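Local coordinates for extrinsic protein in photosystem II (Chaetoceros gracilis, PDB 4K7B), which is an extrinsic subunit of diatom photosystem II, where it probably binds the membrane-embedded core and supports oxygen evolution, at residues D18-L23 / D84-A89. Residues are numbered along the deposited sequence; the frame is centred on the assembly and turned at random.
With SO4 (sulfate ion), chain C.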
# COMPACT_ATOMS: atom_id res chain seq x y z
N ASP A 18 6.97 1.13 -0.42
CA ASP A 18 6.97 1.23 -1.88
C ASP A 18 6.12 0.12 -2.51
O ASP A 18 5.40 0.37 -3.49
CB ASP A 18 8.38 1.24 -2.47
CG ASP A 18 9.13 2.53 -2.20
OD1 ASP A 18 8.52 3.50 -1.68
OD2 ASP A 18 10.33 2.57 -2.51
N ARG A 19 6.20 -1.09 -1.95
CA ARG A 19 5.31 -2.16 -2.44
C ARG A 19 3.84 -1.77 -2.31
O ARG A 19 3.02 -2.04 -3.20
CB ARG A 19 5.60 -3.49 -1.73
CG ARG A 19 6.90 -4.14 -2.18
CD ARG A 19 7.26 -5.40 -1.40
NE ARG A 19 6.18 -6.39 -1.36
CZ ARG A 19 6.25 -7.57 -0.74
NH1 ARG A 19 7.37 -7.92 -0.11
NH2 ARG A 19 5.21 -8.41 -0.74
N ILE A 20 3.50 -1.12 -1.20
CA ILE A 20 2.13 -0.69 -0.99
C ILE A 20 1.72 0.45 -1.94
O ILE A 20 0.64 0.43 -2.52
CB ILE A 20 1.89 -0.33 0.49
CG1 ILE A 20 2.05 -1.60 1.34
CG2 ILE A 20 0.55 0.33 0.69
CD1 ILE A 20 2.28 -1.31 2.82
N ALA A 21 2.61 1.42 -2.13
CA ALA A 21 2.31 2.53 -3.02
C ALA A 21 2.14 2.05 -4.46
O ALA A 21 1.35 2.62 -5.21
CB ALA A 21 3.42 3.57 -2.94
N ALA A 22 2.89 1.01 -4.83
CA ALA A 22 2.84 0.48 -6.19
C ALA A 22 1.49 -0.13 -6.53
O ALA A 22 1.22 -0.42 -7.70
CB ALA A 22 3.96 -0.55 -6.40
N LEU A 23 0.65 -0.36 -5.51
CA LEU A 23 -0.69 -0.90 -5.74
C LEU A 23 -1.68 0.11 -6.33
O LEU A 23 -2.82 -0.25 -6.57
CB LEU A 23 -1.27 -1.48 -4.45
CG LEU A 23 -0.56 -2.73 -3.95
CD1 LEU A 23 -0.99 -3.08 -2.53
CD2 LEU A 23 -0.81 -3.89 -4.89
N ASP A 84 -6.16 4.73 0.49
CA ASP A 84 -5.70 6.11 0.62
C ASP A 84 -5.59 6.50 2.09
O ASP A 84 -4.64 7.18 2.48
CB ASP A 84 -6.63 7.08 -0.11
CG ASP A 84 -6.58 6.93 -1.62
OD1 ASP A 84 -5.64 6.29 -2.14
OD2 ASP A 84 -7.50 7.46 -2.29
N ALA A 85 -6.55 6.08 2.91
CA ALA A 85 -6.49 6.42 4.34
C ALA A 85 -5.28 5.79 5.01
O ALA A 85 -4.61 6.43 5.84
CB ALA A 85 -7.78 5.99 5.04
N TYR A 86 -4.99 4.54 4.66
CA TYR A 86 -3.84 3.83 5.20
C TYR A 86 -2.54 4.52 4.80
O TYR A 86 -1.66 4.76 5.63
CB TYR A 86 -3.86 2.38 4.70
CG TYR A 86 -2.64 1.55 5.07
CD1 TYR A 86 -2.49 1.05 6.35
CD2 TYR A 86 -1.66 1.26 4.13
CE1 TYR A 86 -1.39 0.28 6.69
CE2 TYR A 86 -0.55 0.50 4.47
CZ TYR A 86 -0.42 0.01 5.75
OH TYR A 86 0.66 -0.75 6.09
N MET A 87 -2.42 4.85 3.52
CA MET A 87 -1.22 5.54 3.10
C MET A 87 -1.03 6.90 3.75
O MET A 87 0.07 7.22 4.21
CB MET A 87 -1.15 5.64 1.58
CG MET A 87 -0.78 4.28 1.00
SD MET A 87 -0.64 4.29 -0.78
CE MET A 87 0.58 5.57 -1.03
N ALA A 88 -2.11 7.68 3.83
CA ALA A 88 -2.00 9.01 4.42
C ALA A 88 -1.64 8.93 5.90
O ALA A 88 -0.79 9.68 6.38
CB ALA A 88 -3.30 9.77 4.23
N ALA A 89 -2.28 8.00 6.61
CA ALA A 89 -2.07 7.90 8.05
C ALA A 89 -0.67 7.42 8.39
O ALA A 89 -0.15 7.68 9.47
CB ALA A 89 -3.11 6.97 8.67
S SO4 C . 6.88 -11.71 0.01
O1 SO4 C . 7.94 -10.72 0.21
O2 SO4 C . 7.05 -12.36 -1.29
O3 SO4 C . 6.97 -12.71 1.08
O4 SO4 C . 5.55 -11.08 0.04
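Ile-20 and Ala-21, near the C-terminal end of helix 6-21, pack against Tyr-86 and Met-87 near the end of helix 76-89, in the buried middle of an all-helical bundle of the PsbQ-like clan. Across the contact the interaction is purely apolar. Ile-20 meets the phenol at its edge: Ile-20 CD1 lies 3.7 Å from Tyr-86 CE2, and CG2 of the same isoleucine comes in near the ring plane, 3.9 Å from CE2. With Tyr-86 CG anti to the backbone N (chi1 174°), the ring reaches Ile-20 and also touches Gln-63, Thr-64 and Ile-67 of helix 54-73 and Phe-45 of helix 39-49. Met-87 and Ile-20 run alongside each other in opposite directions, Met-87 CG 4.2 Å from Ile-20 CG2. A turn about the CG-SD bond (chi3 57°) swings Met-87 CE to 4.0 Å from Ala-21 CB.

The polar partners of the contact residues lie elsewhere. The Tyr-86 hydroxyl is hydrogen-bonded to Asn-46 OD1 of helix 39-49, which fixes the outer end of the ring, while Ile-20 O pairs with Tyr-83 OH. Away from helix 76-89, Arg-19 forms a salt bridge through NE with Glu-38 and grips a sulfate, probably from the crystallisation liquor, that Asn-40 ND2 also binds. Replacing Arg-19 by an alanine removes the guanidinium and is likely to leave Glu-38 without this charged mate and the sulfate more weakly held. The guanidinium presents its edge to the anion in a two-pronged grip: Arg-19 NH1 reaches sulfate O1 at 2.9 Å. Arg-19 NH2 donates the straighter bond, 2.8 Å to sulfate O4 with an N-H...O angle of 161°.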